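Local coordinates for protein carbon monoxide dehydrogenase (Thermococcus sp. AM4, PDB 6T7J) that catalyses the oxidation of carbon monoxide to carbon dioxide, probably at a nickel-iron-sulfur cluster that is nickel-free and broken here, with further iron-sulfur clusters likely to carry the electrons, at residues A[242-247]-A[416-421]; A[164-169]-A[193-198]; A[34-39]-A[321-326]; A[275-280]-A[386-391]; A[574-579]-A[602-607]. One frame throughout, in Å; residues are numbered along the deposited sequence.

From the N terminus, 34-39 opens the widest loop, closed by interaction 3 at 321-326, where helix 35-42 meets the stretch beside the broken cluster. Within that span interaction 2 closes a short loop, joining the loop after helix 146-162 to the start of helix 193-203, near the second subunit. Interaction 1 ties the loop between helix 212-242 and strand 248-252 to the start of helix 419-425; it opens inside the span of interaction 3 and ends beyond it, so the two cross. Interaction 4, helix 271-281 on helix 381-395, falls between the ends of interaction 1, touches it through Phe242 and Thr275, and also crosses interaction 3. Interaction 5 follows, pairing the last two strands of the second parallel sheet.

Interaction 1: residues A[242-247]-A[416-421]; sequences FGTPKP and GFSVEA
Ser418 OG donates to Pro245 O at 2.7 Å, so the N-cap residue of helix 419-425 is tied to the loop that leads from helix 212-242 into strand 248-252. With chi1 at 61°, OG sits between the backbone N and the carbonyl carbon, and from there it also accepts the capping bond from Ala421 N. A serine suits the place because one hydroxyl serves as donor across the contact and as acceptor for its own helix. Around this bond the buried Pro245, Gly416, Ser418 and Ala421 make the tight part. Gly416, at positive phi, presses its carbonyl O to 3.1 Å from Lys246 C, and a side chain on it would run into Lys246 O. The small CB of Ala421 fits against the CD corner of the Pro247 ring, at 3.6 Å. Thr244 CG2 comes to 3.3 Å from Glu420 OE2, while Glu420 pairs with Lys129 and Thr244 OG1 bonds to Asp126. The more exposed side belongs to Lys246, whose bent chain folds over Ala421, and to the outer edge of Pro247. There Pro247 lays its CG obliquely against CE1 of the buried Phe417 ring at 3.7 Å.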
# COMPACT_ATOMS: atom_id res chain seq x y z
N PHE A 242 -15.43 5.91 -25.36
CA PHE A 242 -14.69 6.17 -26.59
C PHE A 242 -14.93 5.12 -27.67
O PHE A 242 -14.28 5.18 -28.72
CB PHE A 242 -13.19 6.27 -26.29
CG PHE A 242 -12.85 7.23 -25.19
CD1 PHE A 242 -13.14 8.57 -25.32
CD2 PHE A 242 -12.25 6.78 -24.03
CE1 PHE A 242 -12.84 9.46 -24.30
CE2 PHE A 242 -11.95 7.65 -23.02
CZ PHE A 242 -12.24 9.00 -23.15
N GLY A 243 -15.83 4.17 -27.44
CA GLY A 243 -16.12 3.17 -28.46
C GLY A 243 -15.45 1.84 -28.22
O GLY A 243 -14.28 1.79 -27.82
N THR A 244 -16.18 0.76 -28.44
CA THR A 244 -15.59 -0.57 -28.34
C THR A 244 -14.69 -0.82 -29.54
O THR A 244 -15.12 -0.61 -30.69
CB THR A 244 -16.68 -1.64 -28.27
OG1 THR A 244 -17.52 -1.40 -27.14
CG2 THR A 244 -16.06 -3.03 -28.14
N PRO A 245 -13.44 -1.23 -29.34
CA PRO A 245 -12.52 -1.41 -30.47
C PRO A 245 -13.04 -2.43 -31.48
O PRO A 245 -13.59 -3.47 -31.12
CB PRO A 245 -11.23 -1.89 -29.80
CG PRO A 245 -11.30 -1.34 -28.41
CD PRO A 245 -12.75 -1.39 -28.04
N LYS A 246 -12.86 -2.11 -32.75
CA LYS A 246 -13.16 -2.97 -33.88
C LYS A 246 -11.92 -3.08 -34.74
O LYS A 246 -11.06 -2.19 -34.71
CB LYS A 246 -14.34 -2.41 -34.69
CG LYS A 246 -15.69 -2.52 -33.99
CD LYS A 246 -16.00 -3.96 -33.61
CE LYS A 246 -16.75 -4.03 -32.28
NZ LYS A 246 -18.09 -3.37 -32.35
N PRO A 247 -11.79 -4.15 -35.52
CA PRO A 247 -10.54 -4.37 -36.27
C PRO A 247 -10.21 -3.21 -37.20
O PRO A 247 -11.08 -2.67 -37.88
CB PRO A 247 -10.83 -5.66 -37.05
CG PRO A 247 -11.83 -6.38 -36.23
CD PRO A 247 -12.71 -5.30 -35.64
N GLY A 416 -7.24 -3.93 -32.71
CA GLY A 416 -8.64 -3.68 -32.41
C GLY A 416 -9.49 -4.90 -32.20
O GLY A 416 -10.68 -4.88 -32.55
N PHE A 417 -8.93 -5.97 -31.63
CA PHE A 417 -9.67 -7.23 -31.46
C PHE A 417 -10.16 -7.33 -30.02
O PHE A 417 -9.61 -8.05 -29.19
CB PHE A 417 -8.80 -8.42 -31.85
CG PHE A 417 -8.53 -8.52 -33.32
CD1 PHE A 417 -9.54 -8.90 -34.19
CD2 PHE A 417 -7.28 -8.22 -33.83
CE1 PHE A 417 -9.29 -8.99 -35.55
CE2 PHE A 417 -7.03 -8.30 -35.19
CZ PHE A 417 -8.04 -8.69 -36.05
N SER A 418 -11.22 -6.58 -29.73
CA SER A 418 -11.94 -6.78 -28.48
C SER A 418 -12.76 -8.07 -28.56
O SER A 418 -12.88 -8.69 -29.62
CB SER A 418 -12.84 -5.58 -28.19
OG SER A 418 -13.80 -5.41 -29.22
N VAL A 419 -13.33 -8.46 -27.42
CA VAL A 419 -14.16 -9.67 -27.39
C VAL A 419 -15.36 -9.50 -28.32
O VAL A 419 -15.74 -10.44 -29.03
CB VAL A 419 -14.60 -9.98 -25.95
CG1 VAL A 419 -15.45 -11.24 -25.92
CG2 VAL A 419 -13.39 -10.13 -25.05
N GLU A 420 -15.95 -8.31 -28.34
CA GLU A 420 -17.05 -8.04 -29.25
C GLU A 420 -16.61 -8.17 -30.71
O GLU A 420 -17.31 -8.77 -31.53
CB GLU A 420 -17.63 -6.66 -28.98
CG GLU A 420 -18.41 -6.55 -27.68
CD GLU A 420 -17.52 -6.25 -26.49
OE1 GLU A 420 -18.02 -6.33 -25.34
OE2 GLU A 420 -16.33 -5.94 -26.70
N ALA A 421 -15.44 -7.61 -31.04
CA ALA A 421 -14.94 -7.70 -32.40
C ALA A 421 -14.65 -9.15 -32.79
O ALA A 421 -14.92 -9.56 -33.92
CB ALA A 421 -13.68 -6.85 -32.55

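Interaction 2: residues A[164-169]-A[193-198]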
# COMPACT_ATOMS: atom_id res chain seq x y z
N PRO A 164 -18.79 -0.83 2.21
CA PRO A 164 -18.39 -1.21 3.57
C PRO A 164 -18.69 -2.65 3.96
O PRO A 164 -18.18 -3.10 5.00
CB PRO A 164 -19.20 -0.24 4.43
CG PRO A 164 -20.47 -0.06 3.65
CD PRO A 164 -20.15 -0.27 2.18
N GLY A 165 -19.49 -3.37 3.20
CA GLY A 165 -19.86 -4.72 3.58
C GLY A 165 -18.83 -5.75 3.16
O GLY A 165 -17.92 -5.49 2.38
N ASP A 166 -19.00 -6.95 3.70
CA ASP A 166 -18.21 -8.10 3.27
C ASP A 166 -18.85 -8.82 2.09
O ASP A 166 -18.44 -9.94 1.76
CB ASP A 166 -18.01 -9.07 4.44
CG ASP A 166 -16.71 -8.82 5.18
OD1 ASP A 166 -16.39 -7.64 5.44
OD2 ASP A 166 -16.00 -9.80 5.50
N GLU A 167 -19.84 -8.20 1.45
CA GLU A 167 -20.40 -8.74 0.22
C GLU A 167 -19.37 -8.64 -0.90
O GLU A 167 -18.53 -7.73 -0.90
CB GLU A 167 -21.67 -7.98 -0.16
CG GLU A 167 -22.91 -8.43 0.58
CD GLU A 167 -23.16 -7.63 1.85
OE1 GLU A 167 -24.32 -7.21 2.08
OE2 GLU A 167 -22.20 -7.43 2.62
N PRO A 168 -19.40 -9.56 -1.86
CA PRO A 168 -18.42 -9.54 -2.94
C PRO A 168 -18.63 -8.35 -3.87
O PRO A 168 -19.70 -7.74 -3.92
CB PRO A 168 -18.66 -10.86 -3.68
CG PRO A 168 -19.46 -11.70 -2.74
CD PRO A 168 -20.28 -10.74 -1.94
N LEU A 169 -17.56 -8.02 -4.60
CA LEU A 169 -17.61 -6.93 -5.57
C LEU A 169 -18.72 -7.17 -6.59
O LEU A 169 -18.93 -8.30 -7.05
CB LEU A 169 -16.27 -6.80 -6.28
CG LEU A 169 -15.16 -6.06 -5.52
CD1 LEU A 169 -13.82 -6.29 -6.20
CD2 LEU A 169 -15.47 -4.57 -5.44
N ILE A 193 -12.18 -2.65 -3.51
CA ILE A 193 -10.83 -2.67 -4.07
C ILE A 193 -9.85 -1.96 -3.15
O ILE A 193 -8.83 -2.53 -2.72
CB ILE A 193 -10.82 -2.05 -5.48
CG1 ILE A 193 -11.98 -2.57 -6.32
CG2 ILE A 193 -9.52 -2.37 -6.15
CD1 ILE A 193 -12.10 -1.90 -7.68
N ASP A 194 -10.12 -0.68 -2.86
CA ASP A 194 -9.24 0.09 -1.98
C ASP A 194 -9.07 -0.59 -0.63
O ASP A 194 -7.99 -0.54 -0.04
CB ASP A 194 -9.78 1.51 -1.81
CG ASP A 194 -9.79 2.30 -3.11
OD1 ASP A 194 -9.23 1.80 -4.11
OD2 ASP A 194 -10.35 3.41 -3.13
N ARG A 195 -10.12 -1.26 -0.14
CA ARG A 195 -9.99 -2.01 1.10
C ARG A 195 -9.01 -3.16 0.94
O ARG A 195 -8.24 -3.45 1.86
CB ARG A 195 -11.35 -2.54 1.56
CG ARG A 195 -11.24 -3.37 2.83
CD ARG A 195 -12.47 -4.22 3.08
NE ARG A 195 -12.36 -4.94 4.35
CZ ARG A 195 -13.38 -5.53 4.96
NH1 ARG A 195 -13.19 -6.16 6.11
NH2 ARG A 195 -14.60 -5.49 4.42
N GLU A 196 -9.02 -3.84 -0.21
CA GLU A 196 -8.07 -4.94 -0.41
C GLU A 196 -6.64 -4.42 -0.43
O GLU A 196 -5.75 -5.02 0.20
CB GLU A 196 -8.39 -5.68 -1.71
CG GLU A 196 -9.84 -6.16 -1.84
CD GLU A 196 -10.28 -7.05 -0.69
OE1 GLU A 196 -9.42 -7.72 -0.08
OE2 GLU A 196 -11.50 -7.10 -0.41
N VAL A 197 -6.39 -3.31 -1.14
CA VAL A 197 -5.05 -2.73 -1.16
C VAL A 197 -4.61 -2.35 0.26
O VAL A 197 -3.50 -2.67 0.70
CB VAL A 197 -5.01 -1.51 -2.10
CG1 VAL A 197 -3.79 -0.64 -1.81
CG2 VAL A 197 -5.00 -1.97 -3.56
N CYS A 198 -5.49 -1.67 0.99
CA CYS A 198 -5.14 -1.21 2.33
C CYS A 198 -4.93 -2.39 3.28
O CYS A 198 -4.05 -2.34 4.15
CB CYS A 198 -6.23 -0.28 2.85
SG CYS A 198 -6.28 -0.05 4.63
O HOH W 1 -15.50 -3.72 2.03
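Arg195 stretches out to Asp166 almost straight, CG anti to the backbone N (chi1 178°) and the chain extended as far as NE. Its NH2 donates to Asp166 OD1 at 3.0 Å in a salt bridge, but the flat groups are not coplanar: carboxylate and guanidinium planes stand 62° apart, and OD1 is met from above the carboxylate plane. In the guanidinium plane a water accepts from NH2 and donates to Gly165 O. The contact thus fastens the first turn of helix 193-203 to the loop that follows helix 146-162, close to the dimer interface, where Arg195 also packs on Arg105 of the second subunit. A leucine replacing Arg195 would probably leave the Asp166 carboxylate without this charged mate and the bridging water without its donor. Nearer the start of the helix the meeting is purely apolar: Leu169 and Ile193 cross at about a right angle, with Leu169 CD2 4.1 Å from Ile193 CG1, two branched chains suited to the buried ground against Ser229 of helix 212-242.

Interaction 3: residues A[34-39]-A[321-326]; sequences TAWHRL and SFLMQE. With MSK (Broken Fe4S4 cluster), chain F.
A single buried carboxylate, that of Glu326, takes hold of helix 35-42 in two ways, through a backbone N-H of its first turn and through an arginine. The Glu326 chain is extended beyond CG (chi2 170°), which carries the carboxylate across to the helix start. OE1 accepts from Ala35 N at 2.9 Å on its syn lone pair, while OE2 lies at the edge of the Arg38 guanidinium, 2.7 Å from NH2 and with a weaker bond from NH1. The two planes are turned 56° apart, and Thr34 O covers one guanidinium face. Arg38 NH2 also donates to Val76 O of the second subunit. Thr34 caps the helix and forms a capping box with His37. A glutamine in place of Glu326 would probably leave the Arg38 guanidinium without its charged mate. Beside these polar groups Leu323 CD2 touches Ala35 CB at 3.8 Å, and its CB rests 3.9 Å from Trp36 CZ2. Phe322 turns to the broken iron-sulfur cluster, its CB 3.6 Å from sulfur S4, so the segment that packs on helix 35-42 also supplies a residue of that pocket. With a guanidinium and a helix N terminus both facing it, the Glu326 carboxylate is likely to stay ionised although buried.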
# COMPACT_ATOMS: atom_id res chain seq x y z
N THR A 34 20.86 5.44 -21.25
CA THR A 34 19.56 4.78 -21.36
C THR A 34 19.38 3.82 -20.18
O THR A 34 20.24 3.71 -19.30
CB THR A 34 19.43 4.05 -22.69
OG1 THR A 34 20.11 2.79 -22.63
CG2 THR A 34 20.01 4.88 -23.82
N ALA A 35 18.24 3.13 -20.17
CA ALA A 35 17.98 2.17 -19.11
C ALA A 35 19.00 1.04 -19.09
O ALA A 35 19.32 0.50 -18.03
CB ALA A 35 16.56 1.60 -19.25
N TRP A 36 19.54 0.67 -20.26
CA TRP A 36 20.53 -0.40 -20.32
C TRP A 36 21.83 0.01 -19.65
O TRP A 36 22.42 -0.77 -18.89
CB TRP A 36 20.77 -0.80 -21.78
CG TRP A 36 19.60 -1.48 -22.44
CD1 TRP A 36 19.27 -2.80 -22.36
CD2 TRP A 36 18.62 -0.87 -23.29
NE1 TRP A 36 18.14 -3.05 -23.11
CE2 TRP A 36 17.72 -1.88 -23.69
CE3 TRP A 36 18.40 0.44 -23.75
CZ2 TRP A 36 16.63 -1.64 -24.52
CZ3 TRP A 36 17.32 0.68 -24.58
CH2 TRP A 36 16.45 -0.35 -24.96
N HIS A 37 22.30 1.24 -19.92
CA HIS A 37 23.54 1.71 -19.29
C HIS A 37 23.41 1.75 -17.77
O HIS A 37 24.33 1.36 -17.05
CB HIS A 37 23.90 3.09 -19.83
CG HIS A 37 24.03 3.15 -21.32
ND1 HIS A 37 23.00 3.55 -22.15
CD2 HIS A 37 25.07 2.86 -22.14
CE1 HIS A 37 23.40 3.49 -23.41
NE2 HIS A 37 24.65 3.08 -23.43
N ARG A 38 22.26 2.23 -17.27
CA ARG A 38 22.09 2.31 -15.83
C ARG A 38 21.90 0.94 -15.20
O ARG A 38 22.35 0.70 -14.08
CB ARG A 38 20.91 3.24 -15.51
CG ARG A 38 21.15 4.68 -15.96
CD ARG A 38 20.05 5.61 -15.49
NE ARG A 38 18.76 5.28 -16.09
CZ ARG A 38 18.31 5.79 -17.23
NH1 ARG A 38 19.04 6.67 -17.90
NH2 ARG A 38 17.13 5.42 -17.70
N LEU A 39 21.26 0.01 -15.92
CA LEU A 39 21.24 -1.38 -15.47
C LEU A 39 22.66 -1.93 -15.33
O LEU A 39 22.97 -2.59 -14.33
CB LEU A 39 20.44 -2.25 -16.45
CG LEU A 39 20.58 -3.75 -16.22
CD1 LEU A 39 19.93 -4.15 -14.90
CD2 LEU A 39 19.99 -4.55 -17.37
N SER A 321 7.54 0.40 -27.39
CA SER A 321 7.13 -0.12 -26.10
C SER A 321 7.92 0.57 -24.98
O SER A 321 8.56 1.60 -25.19
CB SER A 321 7.31 -1.64 -26.09
OG SER A 321 8.67 -2.00 -26.24
N PHE A 322 7.88 -0.02 -23.78
CA PHE A 322 8.45 0.54 -22.57
C PHE A 322 9.88 1.02 -22.76
O PHE A 322 10.14 2.23 -22.81
CB PHE A 322 8.38 -0.50 -21.45
CG PHE A 322 8.94 -0.03 -20.14
CD1 PHE A 322 8.46 1.12 -19.53
CD2 PHE A 322 9.94 -0.75 -19.50
CE1 PHE A 322 8.98 1.56 -18.33
CE2 PHE A 322 10.45 -0.32 -18.30
CZ PHE A 322 9.97 0.83 -17.71
N LEU A 323 10.81 0.08 -22.92
CA LEU A 323 12.24 0.38 -22.98
C LEU A 323 12.62 1.26 -24.16
O LEU A 323 13.79 1.64 -24.30
CB LEU A 323 13.05 -0.92 -23.02
CG LEU A 323 13.20 -1.59 -21.66
CD1 LEU A 323 13.92 -2.92 -21.80
CD2 LEU A 323 13.93 -0.67 -20.70
N MET A 324 11.66 1.60 -25.02
CA MET A 324 11.93 2.44 -26.17
C MET A 324 11.59 3.91 -25.94
O MET A 324 11.96 4.74 -26.78
CB MET A 324 11.16 1.92 -27.39
CG MET A 324 11.57 0.52 -27.81
SD MET A 324 10.54 -0.19 -29.11
CE MET A 324 11.13 0.73 -30.53
N GLN A 325 10.93 4.25 -24.83
CA GLN A 325 10.51 5.64 -24.62
C GLN A 325 11.71 6.59 -24.70
O GLN A 325 11.70 7.54 -25.49
CB GLN A 325 9.78 5.79 -23.28
CG GLN A 325 10.50 5.26 -22.05
CD GLN A 325 9.64 5.31 -20.80
OE1 GLN A 325 9.41 6.38 -20.23
NE2 GLN A 325 9.14 4.15 -20.38
N GLU A 326 12.76 6.32 -23.92
CA GLU A 326 14.00 7.08 -24.02
C GLU A 326 14.45 7.18 -25.47
O GLU A 326 14.72 8.28 -25.97
CB GLU A 326 15.09 6.42 -23.18
CG GLU A 326 15.17 6.89 -21.75
CD GLU A 326 16.10 6.02 -20.93
OE1 GLU A 326 16.10 4.79 -21.16
OE2 GLU A 326 16.83 6.56 -20.08
S1 MSK F . 2.93 0.05 -20.12
S3 MSK F . 2.95 -2.08 -17.37
S4 MSK F . 5.85 -1.59 -19.14
S5 MSK F . 3.04 -3.12 -20.43
FE1 MSK F . 0.84 -0.45 -19.41
FE2 MSK F . 4.43 -1.59 -20.80
FE3 MSK F . 4.47 -3.17 -18.57
FE4 MSK F . 4.19 -0.49 -18.31

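Interaction 4: residues A[275-280]-A[386-391]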
# COMPACT_ATOMS: atom_id res chain seq x y z
N THR A 275 -6.90 10.44 -26.06
CA THR A 275 -7.90 10.56 -27.12
C THR A 275 -8.12 12.02 -27.49
O THR A 275 -8.17 12.37 -28.67
CB THR A 275 -9.22 9.91 -26.70
OG1 THR A 275 -9.67 10.48 -25.47
CG2 THR A 275 -9.04 8.41 -26.52
N LYS A 276 -8.24 12.89 -26.48
CA LYS A 276 -8.40 14.31 -26.74
C LYS A 276 -7.18 14.89 -27.45
O LYS A 276 -7.32 15.65 -28.41
CB LYS A 276 -8.66 15.06 -25.43
CG LYS A 276 -10.08 14.91 -24.91
CD LYS A 276 -11.10 15.24 -25.98
CE LYS A 276 -12.50 15.32 -25.40
NZ LYS A 276 -13.52 15.65 -26.43
N ILE A 277 -5.98 14.52 -26.99
CA ILE A 277 -4.76 15.04 -27.62
C ILE A 277 -4.70 14.63 -29.09
O ILE A 277 -4.43 15.46 -29.97
CB ILE A 277 -3.52 14.56 -26.85
CG1 ILE A 277 -3.47 15.18 -25.45
CG2 ILE A 277 -2.25 14.92 -27.62
CD1 ILE A 277 -3.31 16.68 -25.44
N ALA A 278 -4.98 13.36 -29.37
CA ALA A 278 -4.89 12.86 -30.74
C ALA A 278 -5.94 13.53 -31.63
O ALA A 278 -5.63 13.97 -32.74
CB ALA A 278 -5.06 11.34 -30.76
N GLU A 279 -7.18 13.61 -31.15
CA GLU A 279 -8.23 14.23 -31.95
C GLU A 279 -7.94 15.70 -32.21
O GLU A 279 -8.14 16.19 -33.33
CB GLU A 279 -9.59 14.06 -31.26
CG GLU A 279 -10.22 12.69 -31.49
CD GLU A 279 -11.28 12.36 -30.47
OE1 GLU A 279 -11.39 11.18 -30.08
OE2 GLU A 279 -12.01 13.29 -30.05
N ILE A 280 -7.46 16.42 -31.20
CA ILE A 280 -7.15 17.84 -31.38
C ILE A 280 -6.00 18.03 -32.35
O ILE A 280 -6.06 18.88 -33.24
CB ILE A 280 -6.86 18.49 -30.01
CG1 ILE A 280 -8.16 18.70 -29.23
CG2 ILE A 280 -6.13 19.82 -30.20
CD1 ILE A 280 -9.09 19.72 -29.84
N LYS A 386 -5.69 21.74 -26.94
CA LYS A 386 -5.26 22.73 -27.92
C LYS A 386 -3.98 23.42 -27.47
O LYS A 386 -3.03 23.56 -28.25
CB LYS A 386 -6.36 23.77 -28.13
CG LYS A 386 -7.45 23.37 -29.11
CD LYS A 386 -8.33 24.57 -29.42
CE LYS A 386 -9.46 24.21 -30.37
NZ LYS A 386 -10.09 25.44 -30.94
N GLU A 387 -3.93 23.84 -26.21
CA GLU A 387 -2.74 24.50 -25.68
C GLU A 387 -1.51 23.60 -25.79
O GLU A 387 -0.43 24.05 -26.20
CB GLU A 387 -3.00 24.92 -24.23
CG GLU A 387 -1.80 25.45 -23.47
CD GLU A 387 -2.08 25.56 -21.98
OE1 GLU A 387 -3.17 25.11 -21.55
OE2 GLU A 387 -1.23 26.09 -21.25
N ILE A 388 -1.66 22.32 -25.44
CA ILE A 388 -0.54 21.39 -25.46
C ILE A 388 -0.03 21.18 -26.89
O ILE A 388 1.18 21.26 -27.16
CB ILE A 388 -0.95 20.07 -24.80
CG1 ILE A 388 -1.02 20.22 -23.28
CG2 ILE A 388 -0.00 18.95 -25.20
CD1 ILE A 388 -1.84 19.15 -22.59
N VAL A 389 -0.95 20.90 -27.82
CA VAL A 389 -0.56 20.70 -29.21
C VAL A 389 0.09 21.96 -29.77
O VAL A 389 1.03 21.89 -30.56
CB VAL A 389 -1.77 20.26 -30.05
CG1 VAL A 389 -1.37 20.08 -31.50
CG2 VAL A 389 -2.36 18.97 -29.50
N ARG A 390 -0.40 23.13 -29.34
CA ARG A 390 0.19 24.39 -29.80
C ARG A 390 1.62 24.52 -29.30
O ARG A 390 2.50 24.98 -30.03
CB ARG A 390 -0.65 25.57 -29.33
CG ARG A 390 -1.80 25.90 -30.25
CD ARG A 390 -2.38 27.28 -30.01
NE ARG A 390 -3.77 27.34 -30.42
CZ ARG A 390 -4.80 27.34 -29.58
NH1 ARG A 390 -6.04 27.40 -30.05
NH2 ARG A 390 -4.59 27.27 -28.27
N ILE A 391 1.87 24.15 -28.04
CA ILE A 391 3.23 24.22 -27.52
C ILE A 391 4.16 23.31 -28.32
O ILE A 391 5.29 23.69 -28.66
CB ILE A 391 3.24 23.87 -26.02
CG1 ILE A 391 2.51 24.96 -25.23
CG2 ILE A 391 4.67 23.73 -25.51
CD1 ILE A 391 2.29 24.64 -23.79
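Ile277 and Ile280, one helical turn apart, reach from helix 271-281 into the face that helix 381-395 presents, the two short axes 9.5 Å apart and crossing at -60°. Ile277 bends at its second torsion (chi2 -65°), which swings CD1 across Ile388 at about a right angle, 4.0 Å from CG2 and equally near Ile388 CD1. Ile280 works with its other branch: CG2, anti to the backbone N, settles on the helix backbone 3.8 Å from Lys386 CA, and also meets Val389 CG2 at 3.9 Å. In Val389 CG1 is anti to the backbone N, which leaves CG2 on the side of Ile280; its short branched chain suits the close approach. Of the Lys386 side chain it is the aliphatic start that touches: CG lies 3.9 Å from Ile280 CG2, and the extended chain then carries NZ away to a salt bridge with Glu285. Beta-branched residues thus fill the crossing. Both helices lean on strand 261-268 of the first parallel sheet, Ile277 on Val266 and Val389 on Ile264, while Met286 of helix 284-292 packs on Ile280 and Val389.

Interaction 5: residues A[574-579]-A[602-607]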
# COMPACT_ATOMS: atom_id res chain seq x y z
N THR A 574 0.01 -19.80 -15.79
CA THR A 574 0.60 -18.50 -16.10
C THR A 574 2.12 -18.59 -16.03
O THR A 574 2.69 -18.85 -14.96
CB THR A 574 0.08 -17.43 -15.15
OG1 THR A 574 -1.34 -17.31 -15.29
CG2 THR A 574 0.73 -16.08 -15.44
N HIS A 575 2.78 -18.35 -17.16
CA HIS A 575 4.23 -18.40 -17.26
C HIS A 575 4.84 -17.02 -17.04
O HIS A 575 4.29 -16.01 -17.48
CB HIS A 575 4.65 -18.93 -18.64
CG HIS A 575 5.98 -18.42 -19.10
ND1 HIS A 575 6.12 -17.44 -20.06
CD2 HIS A 575 7.24 -18.75 -18.72
CE1 HIS A 575 7.40 -17.20 -20.27
NE2 HIS A 575 8.10 -17.97 -19.46
N LEU A 576 5.98 -17.00 -16.36
CA LEU A 576 6.77 -15.79 -16.16
C LEU A 576 8.12 -15.96 -16.83
O LEU A 576 8.79 -16.98 -16.64
CB LEU A 576 6.96 -15.50 -14.67
CG LEU A 576 5.71 -15.45 -13.79
CD1 LEU A 576 6.07 -15.00 -12.39
CD2 LEU A 576 4.66 -14.52 -14.40
N GLY A 577 8.52 -14.96 -17.62
CA GLY A 577 9.80 -15.00 -18.29
C GLY A 577 10.87 -14.24 -17.54
O GLY A 577 12.05 -14.28 -17.90
N VAL A 578 10.46 -13.53 -16.49
CA VAL A 578 11.38 -12.88 -15.56
C VAL A 578 11.13 -13.49 -14.18
O VAL A 578 9.97 -13.64 -13.77
CB VAL A 578 11.19 -11.35 -15.54
CG1 VAL A 578 12.01 -10.72 -14.42
CG2 VAL A 578 11.58 -10.76 -16.89
N VAL A 579 12.20 -13.84 -13.48
CA VAL A 579 12.10 -14.55 -12.21
C VAL A 579 11.60 -13.59 -11.13
O VAL A 579 12.28 -12.60 -10.83
CB VAL A 579 13.44 -15.17 -11.81
CG1 VAL A 579 13.28 -16.01 -10.55
CG2 VAL A 579 14.00 -16.02 -12.95
N GLY A 602 -5.15 -22.72 -11.04
CA GLY A 602 -4.03 -22.28 -11.85
C GLY A 602 -2.76 -22.25 -11.02
O GLY A 602 -2.77 -22.58 -9.83
N LYS A 603 -1.67 -21.85 -11.67
CA LYS A 603 -0.38 -21.80 -10.98
C LYS A 603 0.61 -21.01 -11.82
O LYS A 603 0.40 -20.76 -13.01
CB LYS A 603 0.16 -23.20 -10.68
CG LYS A 603 0.55 -24.01 -11.90
CD LYS A 603 0.98 -25.41 -11.49
CE LYS A 603 1.22 -26.31 -12.69
NZ LYS A 603 1.46 -27.72 -12.27
N PHE A 604 1.71 -20.63 -11.18
CA PHE A 604 2.81 -19.95 -11.84
C PHE A 604 3.85 -20.95 -12.34
O PHE A 604 3.96 -22.08 -11.85
CB PHE A 604 3.48 -18.95 -10.88
CG PHE A 604 2.74 -17.65 -10.76
CD1 PHE A 604 2.70 -16.76 -11.81
CD2 PHE A 604 2.10 -17.31 -9.58
CE1 PHE A 604 2.02 -15.56 -11.70
CE2 PHE A 604 1.42 -16.12 -9.46
CZ PHE A 604 1.38 -15.24 -10.52
N TYR A 605 4.62 -20.52 -13.33
CA TYR A 605 5.70 -21.33 -13.88
C TYR A 605 6.77 -20.40 -14.41
O TYR A 605 6.53 -19.64 -15.35
CB TYR A 605 5.19 -22.26 -14.98
CG TYR A 605 6.25 -22.71 -15.96
CD1 TYR A 605 7.28 -23.55 -15.57
CD2 TYR A 605 6.22 -22.29 -17.29
CE1 TYR A 605 8.24 -23.97 -16.46
CE2 TYR A 605 7.18 -22.70 -18.19
CZ TYR A 605 8.19 -23.54 -17.77
OH TYR A 605 9.15 -23.95 -18.67
N VAL A 606 7.96 -20.44 -13.80
CA VAL A 606 9.05 -19.53 -14.12
C VAL A 606 9.97 -20.20 -15.14
O VAL A 606 10.46 -21.31 -14.91
CB VAL A 606 9.82 -19.13 -12.86
CG1 VAL A 606 10.82 -18.03 -13.18
CG2 VAL A 606 8.86 -18.69 -11.76
N GLU A 607 10.21 -19.51 -16.26
CA GLU A 607 11.14 -19.98 -17.28
C GLU A 607 11.60 -18.82 -18.15
O GLU A 607 10.85 -18.37 -19.03
CB GLU A 607 10.51 -21.07 -18.14
CG GLU A 607 11.46 -21.62 -19.19
CD GLU A 607 12.85 -21.84 -18.64
OE1 GLU A 607 13.04 -22.79 -17.85
OE2 GLU A 607 13.77 -21.06 -19.00
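Thr574 and Leu576 alternate with Lys603, Tyr605 and Glu607 in a backbone ladder. Thr574 N donates to Lys603 O at 3.0 Å and Leu576 N to Tyr605 O at 2.9 Å; in return Glu607 N reaches Leu576 O at 2.9 Å in a nearly straight bond, whereas the bond from Tyr605 N to Thr574 O is weak. CA-H...O contacts run between these bonds, as from His575 CA to Tyr605 O at 3.2 Å. One side chain joins the polar set: His575 NE2 donates to Glu607 O at 2.8 Å, the acceptor lying in the ring plane. A histidine suits the place because its two ring nitrogens can bond to both neighbours, ND1 to Ser551 of strand 548-552 and NE2 to the chain just past strand 604-606. The pairing is parallel, the two strands being linked through helices 586-595 and 597-600 in a beta-alpha-beta crossover that ends the second six-stranded sheet at strand 604-606. Among the aromatic contacts, the rings of His575 and Tyr605 lie obliquely on one face, centroids 5.8 Å apart, and Tyr605 OH goes on to Thr616. Apolar packing occupies the other face. Phe604, its CG anti to the carbonyl carbon (chi1 -80°), brings CD1 to 3.8 Å from Leu576 CG and runs alongside Thr574, covered by helix 558-569. Past the end of strand 574-576, Val579 brings CG2 to 3.8 Å from Val606 CG1.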